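Local coordinates for protein HTH-type transcriptional activator AmpR (Pseudomonas aeruginosa PAO1, PDB 5MMH) that activates expression of the beta-lactamase gene ampC by binding its promoter, with an effector domain, the part described here, that recognises muropeptides derived from the cell wall, at residues Thr21-Trp26 with Ala158-Arg162; Leu31-Arg37 with Phe199-Glu205; Val52-Ala56 with Leu184-Gln188; Leu78-Pro82 with Glu210-Arg214; Leu117-Ala122 with Phe173-Thr179. All blocks are in the same frame, centred on the assembly; numbering follows the deposited sequence.

The five contacts lie in the effector domain of this LysR-family activator, with a periplasmic-binding-protein type fold. Contacts 1 and 2 share helix 20-37, with centres about 17 Å apart. Contacts 2 and 4 share helix 194-215, with about 17 Å between centres. Contacts 3 and 4 reach neighbouring strands of the mixed sheet, 181-187 and 73-86. Contact 1 touches contact 4 through Trp26, Phe22 and Phe79. The centres of contacts 5 and 2 are about 32 Å apart, on opposite sides of the chain's centre. Along the chain the first segments come in order from 1 to 5, and each pairs with a segment after residue 157. Every contact thus brings a later segment onto an earlier one.

Contact 1 of 5, residues Thr21-Trp26 with Ala158-Arg162; sequences TFTVGW and AMFAR
Gly25 and Met159 bring the two backbones closest, with CA atoms 4.7 Å apart. Thr21-Trp26 is a helical segment with a wider pi-type turn at 23-26. Ala158-Arg162 leaves a 3-10 segment and enters helix 161-165, with Phe160 at the N-cap position. The CA of Gly25 lies 3.5 Å from Met159 O, a CA-H...O contact with an angle of 135° at the hydrogen. Water 1 joins the backbones by donating to Thr21 O and Met159 O. Water 2 donates to Gly25 O and Ala158 O.

The fold is that of a LysR effector domain, of the periplasmic-binding-protein type. Here the first long helix, 20-37, meets the chain that follows strand 153-156. The site is buried, and helix 139-147 packs on Thr21 and Phe160. Val24 O also accepts a hydrogen bond from Gln148 of the second subunit, which puts this helix at the dimer contact.

Met159 carries most of the side-chain packing. Its chain bends at chi2 (-72°) and chi3 (116°), which turns its methyl end to Trp26. The CE atom lies 3.8 Å from Trp26 CB. The sulfur makes a Met-aromatic contact with Phe22, 5.3 Å from the ring centroid and oblique to the ring. Nearer the backbone, Met159 CB meets Thr21 CG2 at 3.6 Å. The same methyl of Thr21 also touches Phe160 CZ at 3.9 Å, approaching that ring obliquely.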
# COMPACT_ATOMS: atom_id res chain seq x y z
N THR A 21 6.37 1.12 0.00
CA THR A 21 6.81 1.81 -1.21
C THR A 21 8.30 1.60 -1.47
O THR A 21 8.71 1.37 -2.61
CB THR A 21 6.49 3.30 -1.10
OG1 THR A 21 5.06 3.46 -0.97
CG2 THR A 21 6.99 4.09 -2.34
N PHE A 22 9.11 1.68 -0.41
CA PHE A 22 10.55 1.43 -0.54
C PHE A 22 10.84 -0.04 -0.85
O PHE A 22 11.79 -0.36 -1.57
CB PHE A 22 11.24 1.85 0.75
CG PHE A 22 12.73 1.72 0.75
CD1 PHE A 22 13.35 0.54 1.13
CD2 PHE A 22 13.53 2.82 0.47
CE1 PHE A 22 14.74 0.44 1.18
CE2 PHE A 22 14.91 2.72 0.51
CZ PHE A 22 15.51 1.53 0.86
N THR A 23 10.06 -0.96 -0.28
CA THR A 23 10.35 -2.38 -0.48
C THR A 23 10.14 -2.79 -1.93
O THR A 23 11.01 -3.44 -2.53
CB THR A 23 9.50 -3.23 0.45
OG1 THR A 23 9.76 -2.85 1.80
CG2 THR A 23 9.82 -4.71 0.29
N VAL A 24 9.00 -2.44 -2.52
CA VAL A 24 8.71 -2.93 -3.86
C VAL A 24 9.32 -2.02 -4.92
O VAL A 24 9.73 -2.51 -5.97
CB VAL A 24 7.19 -3.12 -4.11
CG1 VAL A 24 6.62 -4.10 -3.12
CG2 VAL A 24 6.45 -1.83 -4.02
N GLY A 25 9.44 -0.72 -4.66
CA GLY A 25 10.08 0.14 -5.64
C GLY A 25 11.60 0.07 -5.69
O GLY A 25 12.19 0.47 -6.71
N TRP A 26 12.27 -0.41 -4.62
CA TRP A 26 13.73 -0.26 -4.52
C TRP A 26 14.46 -1.44 -3.88
O TRP A 26 15.44 -1.94 -4.44
CB TRP A 26 14.08 1.01 -3.74
CG TRP A 26 15.52 1.46 -3.89
CD1 TRP A 26 16.02 2.31 -4.84
CD2 TRP A 26 16.64 1.09 -3.07
NE1 TRP A 26 17.37 2.49 -4.67
CE2 TRP A 26 17.78 1.75 -3.58
CE3 TRP A 26 16.79 0.25 -1.96
CZ2 TRP A 26 19.04 1.60 -3.03
CZ3 TRP A 26 18.03 0.11 -1.39
CH2 TRP A 26 19.16 0.79 -1.92
N ALA A 158 11.59 8.47 -7.62
CA ALA A 158 12.60 7.42 -7.57
C ALA A 158 12.06 6.11 -7.03
O ALA A 158 12.76 5.10 -7.09
CB ALA A 158 13.79 7.89 -6.74
N MET A 159 10.84 6.09 -6.51
CA MET A 159 10.22 4.85 -6.08
C MET A 159 9.28 4.27 -7.13
O MET A 159 8.80 3.14 -6.95
CB MET A 159 9.49 5.08 -4.76
CG MET A 159 10.44 5.51 -3.62
SD MET A 159 11.47 4.14 -3.04
CE MET A 159 13.13 4.68 -3.47
N PHE A 160 9.03 4.97 -8.22
CA PHE A 160 8.12 4.50 -9.27
C PHE A 160 8.81 4.57 -10.62
O PHE A 160 8.22 4.96 -11.63
CB PHE A 160 6.82 5.30 -9.23
CG PHE A 160 6.09 5.13 -7.94
CD1 PHE A 160 5.28 4.03 -7.73
CD2 PHE A 160 6.26 6.04 -6.92
CE1 PHE A 160 4.64 3.86 -6.52
CE2 PHE A 160 5.62 5.88 -5.71
CZ PHE A 160 4.82 4.79 -5.50
N ALA A 161 10.08 4.18 -10.63
CA ALA A 161 10.92 4.28 -11.82
C ALA A 161 10.45 3.33 -12.90
O ALA A 161 10.37 3.70 -14.08
CB ALA A 161 12.36 3.99 -11.44
N ARG A 162 10.18 2.08 -12.52
CA ARG A 162 9.64 1.10 -13.44
C ARG A 162 8.42 1.65 -14.18
O ARG A 162 8.38 1.68 -15.41
CB ARG A 162 9.26 -0.17 -12.67
CG ARG A 162 10.29 -1.28 -12.73
CD ARG A 162 9.59 -2.54 -13.11
NE ARG A 162 10.29 -3.75 -12.65
CZ ARG A 162 9.82 -4.98 -12.80
NH1 ARG A 162 8.65 -5.18 -13.38
NH2 ARG A 162 10.53 -6.00 -12.35
O HOH W 1 7.10 1.57 -5.24
O HOH W 2 11.93 2.52 -8.28
O HOH W 3 10.22 1.20 -9.50

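Contact 2 of 5, residues Leu31-Arg37 with Phe199-Glu205; sequences LEDFQAR and FRGWLLE
Asp33 OD2 receives the indole N-H of Trp202 in a short hydrogen bond, with NE1 at 2.6 Å and an angle of 158°. The oxygen uses its anti lone pair and lies in the indole plane. Its syn lone pair takes Arg37 NH1 at 2.9 Å, a salt bridge within helix 20-37. Arg37 then crosses to helix 194-215. Its NH1 and NH2 both grip Glu205 OE1 end-on, and NH2 lies 3.0 Å from that oxygen. Both nitrogens come from the same face of the carboxylate, while OE1 stays close to the guanidinium plane.

Trp202 is a knob among Leu31, Asp33, Phe34 and Arg37. With chi1 at 171° its indole extends across to the other helix. Its edge at CD1 meets one face of the Arg37 guanidinium. Phe34 CB sits over one indole face, 3.6 Å from the centroid of the six-membered ring, as a CH-pi contact. The Phe34 ring takes the edge of Phe199 on one face in a T-shaped pair, with centroids 5.5 Å apart. The helix segments cross at 139° between their N-to-C directions, with axes 10.9 Å apart.

Leu43 of strand 42-48 packs against Leu31 and Phe34. The aromatic cluster packs toward the sheet, while the Asp33-Arg37-Glu205 network ties the outer edge. Two donors on Asp33 OD2 would probably stabilise its negative charge.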
# COMPACT_ATOMS: atom_id res chain seq x y z
N LEU A 31 17.58 -7.11 -3.64
CA LEU A 31 17.79 -8.02 -2.51
C LEU A 31 18.45 -9.31 -2.96
O LEU A 31 19.11 -9.97 -2.15
CB LEU A 31 16.47 -8.32 -1.81
CG LEU A 31 16.60 -8.59 -0.31
CD1 LEU A 31 17.47 -7.52 0.41
CD2 LEU A 31 15.21 -8.64 0.32
N GLU A 32 18.25 -9.70 -4.21
CA GLU A 32 18.95 -10.87 -4.73
C GLU A 32 20.46 -10.70 -4.61
O GLU A 32 21.17 -11.66 -4.28
CB GLU A 32 18.52 -11.10 -6.17
CG GLU A 32 18.66 -12.53 -6.64
CD GLU A 32 17.77 -12.83 -7.85
OE1 GLU A 32 16.60 -13.22 -7.64
OE2 GLU A 32 18.24 -12.67 -9.00
N ASP A 33 20.97 -9.48 -4.82
CA ASP A 33 22.41 -9.22 -4.62
C ASP A 33 22.83 -9.47 -3.18
O ASP A 33 23.90 -10.04 -2.94
CB ASP A 33 22.75 -7.78 -5.03
CG ASP A 33 24.24 -7.45 -4.85
OD1 ASP A 33 25.02 -7.86 -5.72
OD2 ASP A 33 24.63 -6.76 -3.87
N PHE A 34 22.02 -9.04 -2.21
CA PHE A 34 22.36 -9.26 -0.81
C PHE A 34 22.41 -10.75 -0.47
O PHE A 34 23.31 -11.20 0.25
CB PHE A 34 21.36 -8.55 0.11
CG PHE A 34 21.50 -8.92 1.57
CD1 PHE A 34 22.55 -8.42 2.33
CD2 PHE A 34 20.60 -9.79 2.16
CE1 PHE A 34 22.69 -8.77 3.65
CE2 PHE A 34 20.73 -10.14 3.49
CZ PHE A 34 21.77 -9.63 4.24
N GLN A 35 21.43 -11.53 -0.95
CA GLN A 35 21.39 -12.94 -0.58
C GLN A 35 22.53 -13.73 -1.21
O GLN A 35 23.00 -14.70 -0.61
CB GLN A 35 20.03 -13.55 -0.97
CG GLN A 35 18.88 -12.58 -0.69
CD GLN A 35 17.60 -13.23 -0.20
OE1 GLN A 35 17.49 -13.61 0.98
NE2 GLN A 35 16.61 -13.35 -1.08
N ALA A 36 22.99 -13.32 -2.39
CA ALA A 36 24.18 -13.95 -2.98
C ALA A 36 25.41 -13.67 -2.12
O ALA A 36 26.16 -14.59 -1.77
CB ALA A 36 24.40 -13.45 -4.41
N ARG A 37 25.62 -12.41 -1.75
CA ARG A 37 26.80 -11.99 -1.01
C ARG A 37 26.77 -12.39 0.46
O ARG A 37 27.81 -12.37 1.11
CB ARG A 37 26.99 -10.47 -1.15
CG ARG A 37 27.24 -10.08 -2.61
CD ARG A 37 27.03 -8.60 -2.90
NE ARG A 37 27.91 -7.73 -2.15
CZ ARG A 37 28.01 -6.42 -2.34
NH1 ARG A 37 27.28 -5.82 -3.27
NH2 ARG A 37 28.85 -5.70 -1.60
N PHE A 199 24.28 -6.50 7.05
CA PHE A 199 23.21 -5.93 6.24
C PHE A 199 23.40 -4.43 6.05
O PHE A 199 23.22 -3.91 4.95
CB PHE A 199 21.85 -6.21 6.88
CG PHE A 199 20.69 -5.53 6.19
CD1 PHE A 199 20.17 -6.05 5.01
CD2 PHE A 199 20.11 -4.40 6.72
CE1 PHE A 199 19.11 -5.43 4.38
CE2 PHE A 199 19.05 -3.78 6.09
CZ PHE A 199 18.56 -4.29 4.91
N ARG A 200 23.76 -3.73 7.13
CA ARG A 200 23.99 -2.28 7.06
C ARG A 200 25.08 -1.93 6.04
O ARG A 200 24.92 -0.98 5.25
CB ARG A 200 24.34 -1.79 8.47
CG ARG A 200 24.83 -0.38 8.62
CD ARG A 200 25.56 -0.27 9.97
NE ARG A 200 26.44 0.89 10.02
CZ ARG A 200 26.46 1.79 11.00
NH1 ARG A 200 27.30 2.82 10.94
NH2 ARG A 200 25.64 1.65 12.05
N GLY A 201 26.17 -2.69 6.02
CA GLY A 201 27.23 -2.39 5.07
C GLY A 201 26.76 -2.51 3.63
O GLY A 201 26.96 -1.60 2.82
N TRP A 202 26.09 -3.61 3.31
CA TRP A 202 25.55 -3.80 1.97
C TRP A 202 24.52 -2.73 1.63
O TRP A 202 24.48 -2.22 0.50
CB TRP A 202 24.94 -5.19 1.84
CG TRP A 202 24.20 -5.38 0.58
CD1 TRP A 202 24.70 -5.82 -0.61
CD2 TRP A 202 22.81 -5.14 0.36
NE1 TRP A 202 23.73 -5.85 -1.55
CE2 TRP A 202 22.55 -5.44 -0.99
CE3 TRP A 202 21.76 -4.69 1.17
CZ2 TRP A 202 21.28 -5.32 -1.55
CZ3 TRP A 202 20.50 -4.57 0.62
CH2 TRP A 202 20.27 -4.89 -0.73
N LEU A 203 23.66 -2.36 2.59
CA LEU A 203 22.61 -1.40 2.26
C LEU A 203 23.18 -0.01 2.03
O LEU A 203 22.68 0.74 1.17
CB LEU A 203 21.56 -1.36 3.37
CG LEU A 203 20.41 -0.37 3.21
CD1 LEU A 203 19.48 -0.78 2.06
CD2 LEU A 203 19.66 -0.28 4.52
N LEU A 204 24.21 0.37 2.79
CA LEU A 204 24.86 1.67 2.59
C LEU A 204 25.56 1.75 1.24
O LEU A 204 25.52 2.79 0.58
CB LEU A 204 25.85 1.95 3.72
CG LEU A 204 25.15 2.27 5.04
CD1 LEU A 204 26.16 2.47 6.18
CD2 LEU A 204 24.27 3.51 4.89
N GLU A 205 26.24 0.68 0.83
CA GLU A 205 26.82 0.63 -0.51
C GLU A 205 25.75 0.86 -1.58
O GLU A 205 25.91 1.73 -2.45
CB GLU A 205 27.50 -0.71 -0.72
CG GLU A 205 28.19 -0.86 -2.05
CD GLU A 205 28.93 -2.19 -2.15
OE1 GLU A 205 28.56 -3.02 -3.01
OE2 GLU A 205 29.85 -2.40 -1.34

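Contact 3 of 5, residues Val52-Ala56 with Leu184-Gln188; sequences VDIAA and LTRLQ
Ile54 reaches across to the strand segment Leu184-Gln188, beginning with its CB 4.1 Å from Leu187 CG. The branch methyl CG2 goes further into the same side chain and lies 3.9 Å from Leu187 CG. The other branch, through CG1, extends with chi2 at -171° and carries CD1 to the strand backbone. That tip meets Leu187 N at 3.8 Å and Arg186 CA at 3.9 Å. It also comes within 3.9 Å of Thr185 OG1. The Ile54 and Leu187 side chains slide past each other in opposite directions. Beside them, Ala55 CB touches Leu187 CD1 at 4.1 Å.

Ile54 and Ala55 belong to a short helical turn, weakly bonded. Asp53 is its N-cap, and its OD1 accepts a weak bond from Ala56 N. The opposing segment is the end of strand 181-187 in the mixed sheet of the LysR effector domain. Ile54 also packs on Ala62 of strand 61-66 and on Leu59.

Thr185 OG1 is hydrogen-bonded to Ala62 O in the neighbouring strand, and Arg186 forms a salt bridge with Glu192. The polar ends are therefore engaged elsewhere, and the turn meets the strand through aliphatic packing near the surface.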
# COMPACT_ATOMS: atom_id res chain seq x y z
N VAL A 52 5.78 2.40 11.70
CA VAL A 52 6.30 1.14 12.22
C VAL A 52 6.73 1.28 13.67
O VAL A 52 7.29 2.30 14.09
CB VAL A 52 7.47 0.69 11.32
CG1 VAL A 52 8.56 1.78 11.26
CG2 VAL A 52 8.03 -0.62 11.80
N ASP A 53 6.46 0.24 14.45
CA ASP A 53 6.81 0.16 15.87
C ASP A 53 7.83 -0.97 15.99
O ASP A 53 7.44 -2.15 15.97
CB ASP A 53 5.56 -0.11 16.71
CG ASP A 53 5.79 0.05 18.21
OD1 ASP A 53 6.86 -0.37 18.72
OD2 ASP A 53 4.88 0.60 18.90
N ILE A 54 9.12 -0.63 16.10
CA ILE A 54 10.17 -1.64 16.01
C ILE A 54 9.95 -2.74 17.03
O ILE A 54 9.97 -3.94 16.70
CB ILE A 54 11.57 -1.01 16.20
CG1 ILE A 54 11.97 -0.18 14.98
CG2 ILE A 54 12.61 -2.10 16.50
CD1 ILE A 54 13.43 0.27 15.03
N ALA A 55 9.74 -2.36 18.29
CA ALA A 55 9.65 -3.34 19.36
C ALA A 55 8.43 -4.25 19.20
O ALA A 55 8.54 -5.47 19.37
CB ALA A 55 9.62 -2.62 20.71
N ALA A 56 7.26 -3.69 18.85
CA ALA A 56 6.05 -4.49 18.72
C ALA A 56 6.14 -5.52 17.60
O ALA A 56 5.57 -6.62 17.71
CB ALA A 56 4.84 -3.59 18.48
N LEU A 184 17.78 4.19 7.58
CA LEU A 184 17.87 2.92 8.29
C LEU A 184 17.89 3.21 9.79
O LEU A 184 18.82 3.83 10.30
CB LEU A 184 19.11 2.14 7.86
CG LEU A 184 19.34 0.85 8.62
CD1 LEU A 184 18.32 -0.23 8.21
CD2 LEU A 184 20.74 0.38 8.36
N THR A 185 16.84 2.79 10.50
CA THR A 185 16.69 3.11 11.91
C THR A 185 16.77 1.85 12.75
O THR A 185 16.56 0.73 12.27
CB THR A 185 15.37 3.84 12.20
OG1 THR A 185 14.29 2.90 12.35
CG2 THR A 185 15.03 4.80 11.07
N ARG A 186 17.08 2.05 14.04
CA ARG A 186 17.22 0.97 15.00
C ARG A 186 16.95 1.56 16.38
O ARG A 186 17.09 2.76 16.59
CB ARG A 186 18.63 0.35 14.91
CG ARG A 186 19.24 -0.06 16.22
CD ARG A 186 20.66 -0.59 16.05
NE ARG A 186 21.62 0.50 16.10
CZ ARG A 186 22.09 1.03 17.22
NH1 ARG A 186 21.69 0.56 18.39
NH2 ARG A 186 22.96 2.03 17.17
N LEU A 187 16.50 0.71 17.31
CA LEU A 187 16.27 1.17 18.68
C LEU A 187 17.60 1.41 19.39
O LEU A 187 18.51 0.59 19.29
CB LEU A 187 15.43 0.14 19.45
CG LEU A 187 13.91 0.24 19.27
CD1 LEU A 187 13.19 -0.78 20.15
CD2 LEU A 187 13.46 1.65 19.60
N GLN A 188 17.69 2.54 20.11
CA GLN A 188 18.87 2.83 20.93
C GLN A 188 19.12 1.73 21.96
O GLN A 188 20.28 1.48 22.34
CB GLN A 188 18.72 4.18 21.64
CG GLN A 188 19.44 5.37 20.99
CD GLN A 188 18.64 6.68 21.06
OE1 GLN A 188 17.61 6.78 21.73
NE2 GLN A 188 19.11 7.69 20.34

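Contact 4 of 5, residues Leu78-Pro82 with Glu210-Arg214; sequences LFEAP and EARGR
Phe79 lies with one ring face under the side chain of Glu210. The CG of Glu210 stands over the ring centre, 3.7 Å from the centroid and 2° off the normal, a CH-pi contact. This joins strand 73-86 of the mixed sheet to helix 194-215, the C-terminal helix of the LysR effector domain. The strand and helix segments run in roughly the same direction, 27° apart, with axes 8.4 Å from each other.

Phe79 CB meets Ala211 CB at 4.1 Å. The Glu210 side chain bends at chi2, which places its aliphatic part on the ring. Of its two carboxylate oxygens, OE1 takes Arg214, while OE2 has a weak hydrogen bond from Trp26 NE1.

Arg214 crosses Phe79 at about a right angle, with the guanidinium and ring planes 87° apart. Its NH2 approaches CD1 and CE1 of the ring obliquely. The same NH2 donates to Glu210 OE1 at 2.6 Å, a salt bridge within the helix that uses the anti lone pair. Glu210 thus packs on the ring and also holds the arginine beside it.

Further out, Pro82 CD lies 3.8 Å from Arg214 NH1. Around the site, Trp26 meets the Phe79 ring, Ala158 packs on Glu210 and Arg214, and Glu80 OE1 bonds to Ser178 OG. Arg214 NH1 donates to the backbone oxygen Glu80 O at the edge of the guanidinium, and the modelled separation of 2.4 Å is too short to be taken literally.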
# COMPACT_ATOMS: atom_id res chain seq x y z
N LEU A 78 19.95 7.17 4.20
CA LEU A 78 20.24 6.43 2.97
C LEU A 78 20.33 7.36 1.77
O LEU A 78 21.41 7.50 1.19
CB LEU A 78 19.19 5.33 2.75
CG LEU A 78 19.08 4.36 3.94
CD1 LEU A 78 17.82 3.47 3.91
CD2 LEU A 78 20.34 3.51 4.03
N PHE A 79 19.23 8.04 1.42
CA PHE A 79 19.20 8.98 0.30
C PHE A 79 17.90 9.78 0.36
O PHE A 79 16.91 9.32 0.93
CB PHE A 79 19.37 8.27 -1.06
CG PHE A 79 18.41 7.09 -1.30
CD1 PHE A 79 17.14 7.29 -1.80
CD2 PHE A 79 18.82 5.78 -1.07
CE1 PHE A 79 16.27 6.21 -2.04
CE2 PHE A 79 17.96 4.70 -1.30
CZ PHE A 79 16.68 4.91 -1.79
N GLU A 80 17.94 10.98 -0.22
CA GLU A 80 16.76 11.84 -0.36
C GLU A 80 15.72 11.22 -1.29
O GLU A 80 16.05 10.51 -2.24
CB GLU A 80 17.14 13.21 -0.96
CG GLU A 80 17.88 14.19 -0.08
CD GLU A 80 18.28 15.48 -0.83
OE1 GLU A 80 17.38 16.28 -1.15
OE2 GLU A 80 19.49 15.68 -1.12
N ALA A 81 14.46 11.54 -1.04
CA ALA A 81 13.38 11.16 -1.95
C ALA A 81 12.55 12.40 -2.23
O ALA A 81 11.51 12.62 -1.59
CB ALA A 81 12.52 10.02 -1.38
N PRO A 82 12.98 13.24 -3.18
CA PRO A 82 12.20 14.43 -3.50
C PRO A 82 10.86 14.03 -4.10
O PRO A 82 10.74 13.01 -4.78
CB PRO A 82 13.06 15.16 -4.53
CG PRO A 82 14.39 14.49 -4.49
CD PRO A 82 14.14 13.09 -4.07
N GLU A 210 22.70 4.93 -5.28
CA GLU A 210 21.45 5.60 -5.65
C GLU A 210 21.61 7.11 -5.52
O GLU A 210 21.26 7.86 -6.44
CB GLU A 210 20.29 5.06 -4.79
CG GLU A 210 18.93 5.77 -4.95
CD GLU A 210 18.18 5.46 -6.28
OE1 GLU A 210 17.26 6.23 -6.63
OE2 GLU A 210 18.49 4.46 -6.97
N ALA A 211 22.18 7.58 -4.41
CA ALA A 211 22.37 9.02 -4.24
C ALA A 211 23.28 9.56 -5.32
O ALA A 211 23.03 10.63 -5.88
CB ALA A 211 22.93 9.33 -2.85
N ARG A 212 24.34 8.82 -5.63
CA ARG A 212 25.28 9.19 -6.69
C ARG A 212 24.56 9.28 -8.04
O ARG A 212 24.80 10.21 -8.82
CB ARG A 212 26.38 8.13 -6.72
CG ARG A 212 27.66 8.40 -7.40
CD ARG A 212 28.59 7.22 -7.08
NE ARG A 212 29.04 7.28 -5.69
CZ ARG A 212 29.20 6.23 -4.88
NH1 ARG A 212 28.93 4.98 -5.29
NH2 ARG A 212 29.64 6.44 -3.64
N GLY A 213 23.65 8.33 -8.31
CA GLY A 213 22.95 8.30 -9.57
C GLY A 213 22.11 9.54 -9.84
O GLY A 213 21.95 9.94 -11.00
N ARG A 214 21.59 10.18 -8.79
CA ARG A 214 20.69 11.31 -9.03
C ARG A 214 21.40 12.62 -9.31
O ARG A 214 20.79 13.51 -9.91
CB ARG A 214 19.74 11.47 -7.85
CG ARG A 214 18.78 10.32 -7.88
CD ARG A 214 17.52 10.55 -7.17
NE ARG A 214 17.12 9.28 -6.57
CZ ARG A 214 16.70 9.14 -5.32
NH1 ARG A 214 16.59 10.22 -4.55
NH2 ARG A 214 16.37 7.95 -4.87

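Contact 5 of 5, residues Leu117-Ala122 with Phe173-Thr179; sequences LWFQAA and FATEVST
Trp118, the one buried residue among those that touch, forms the apolar centre with Thr175 and Val177. It joins helix 114-121 to the extended chain that leads into strand 181-187 of the LysR effector domain. With chi1 at -177° the indole swings away from the backbone N and lies along the facing chain. Thr175 CG2 stands over one indole face in a CH-pi contact, 4.2 Å from the centroid of the five-membered ring. Val177 CG1 meets the ring at its edge, 3.7 Å from CD1. At the far end of the indole, CH2 touches Phe173 CD2 at 3.9 Å, and the two side chains cross at about a right angle.

Outward along the helix, Ala121 CB packs on Thr175 CG2 at 3.7 Å. Leu117 CB meets Val177 CG2, and its CD1 reaches Thr179 CG2 at 4.0 Å, toward the surface. Strand 73-86 lies close by, with Val85 against Trp118 and Leu83 against Val177.

At the polar edge, Thr175 O takes the indole N-H across the two segments. It also takes a hydrogen bond from Thr84 OG1. Trp118 NE1 donates to Thr175 O at 3.0 Å, coming from above the carbonyl plane, 66° out of it.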
# COMPACT_ATOMS: atom_id res chain seq x y z
N LEU A 117 4.13 22.94 0.07
CA LEU A 117 5.57 23.05 -0.16
C LEU A 117 5.90 22.92 -1.63
O LEU A 117 6.75 23.66 -2.15
CB LEU A 117 6.32 21.99 0.65
CG LEU A 117 6.62 22.41 2.09
CD1 LEU A 117 7.28 21.29 2.88
CD2 LEU A 117 7.50 23.66 2.08
N TRP A 118 5.24 21.99 -2.33
CA TRP A 118 5.55 21.79 -3.74
C TRP A 118 5.09 22.97 -4.59
O TRP A 118 5.80 23.39 -5.51
CB TRP A 118 4.91 20.51 -4.26
CG TRP A 118 5.26 20.22 -5.69
CD1 TRP A 118 6.30 19.45 -6.13
CD2 TRP A 118 4.57 20.66 -6.87
NE1 TRP A 118 6.30 19.39 -7.50
CE2 TRP A 118 5.25 20.12 -7.98
CE3 TRP A 118 3.44 21.45 -7.09
CZ2 TRP A 118 4.84 20.36 -9.29
CZ3 TRP A 118 3.03 21.69 -8.40
CH2 TRP A 118 3.73 21.14 -9.48
N PHE A 119 3.89 23.50 -4.31
CA PHE A 119 3.42 24.67 -5.05
C PHE A 119 4.41 25.82 -4.92
O PHE A 119 4.76 26.47 -5.91
CB PHE A 119 2.03 25.08 -4.57
CG PHE A 119 0.90 24.26 -5.17
CD1 PHE A 119 0.91 23.92 -6.52
CD2 PHE A 119 -0.16 23.82 -4.38
CE1 PHE A 119 -0.12 23.16 -7.07
CE2 PHE A 119 -1.19 23.07 -4.93
CZ PHE A 119 -1.18 22.73 -6.27
N GLN A 120 4.89 26.08 -3.70
CA GLN A 120 5.96 27.04 -3.50
C GLN A 120 7.11 26.79 -4.45
O GLN A 120 7.47 27.64 -5.26
CB GLN A 120 6.46 26.97 -2.07
CG GLN A 120 5.66 27.74 -1.08
CD GLN A 120 6.47 27.95 0.17
OE1 GLN A 120 7.63 27.52 0.24
NE2 GLN A 120 5.87 28.59 1.16
N ALA A 121 7.69 25.59 -4.38
CA ALA A 121 8.81 25.25 -5.25
C ALA A 121 8.49 25.51 -6.72
O ALA A 121 9.39 25.77 -7.52
CB ALA A 121 9.21 23.79 -5.04
N ALA A 122 7.22 25.43 -7.11
CA ALA A 122 6.81 25.72 -8.48
C ALA A 122 6.56 27.20 -8.73
O ALA A 122 6.24 27.57 -9.86
CB ALA A 122 5.55 24.93 -8.84
N PHE A 173 5.58 17.71 -14.78
CA PHE A 173 6.38 18.91 -14.52
C PHE A 173 7.76 18.54 -13.98
O PHE A 173 7.97 17.45 -13.44
CB PHE A 173 5.71 19.85 -13.52
CG PHE A 173 4.26 20.11 -13.83
CD1 PHE A 173 3.89 20.89 -14.92
CD2 PHE A 173 3.26 19.58 -13.02
CE1 PHE A 173 2.56 21.13 -15.20
CE2 PHE A 173 1.92 19.82 -13.30
CZ PHE A 173 1.57 20.59 -14.39
N ALA A 174 8.69 19.48 -14.12
CA ALA A 174 10.05 19.30 -13.63
C ALA A 174 10.21 19.60 -12.14
O ALA A 174 11.11 19.06 -11.49
CB ALA A 174 11.02 20.18 -14.43
N THR A 175 9.35 20.45 -11.59
CA THR A 175 9.52 20.90 -10.21
C THR A 175 9.51 19.73 -9.23
O THR A 175 8.64 18.86 -9.28
CB THR A 175 8.40 21.90 -9.86
OG1 THR A 175 8.48 23.03 -10.73
CG2 THR A 175 8.54 22.38 -8.43
N GLU A 176 10.52 19.71 -8.34
CA GLU A 176 10.58 18.82 -7.18
C GLU A 176 10.55 19.65 -5.91
O GLU A 176 10.78 20.86 -5.92
CB GLU A 176 11.87 17.98 -7.15
CG GLU A 176 12.16 17.13 -8.33
CD GLU A 176 13.45 16.38 -8.17
OE1 GLU A 176 14.27 16.82 -7.33
OE2 GLU A 176 13.67 15.37 -8.87
N VAL A 177 10.33 18.96 -4.79
CA VAL A 177 10.53 19.54 -3.47
C VAL A 177 11.06 18.45 -2.56
O VAL A 177 10.59 17.30 -2.59
CB VAL A 177 9.23 20.15 -2.91
CG1 VAL A 177 8.09 19.10 -2.86
CG2 VAL A 177 9.49 20.75 -1.55
N SER A 178 12.05 18.81 -1.74
CA SER A 178 12.75 17.88 -0.86
C SER A 178 12.13 17.99 0.53
O SER A 178 12.35 18.98 1.23
CB SER A 178 14.24 18.21 -0.79
OG SER A 178 14.96 17.69 -1.90
N THR A 179 11.36 16.99 0.93
CA THR A 179 10.76 17.03 2.26
C THR A 179 11.29 15.96 3.20
O THR A 179 11.10 16.09 4.41
CB THR A 179 9.24 16.86 2.16
OG1 THR A 179 8.93 15.56 1.66
CG2 THR A 179 8.66 17.90 1.21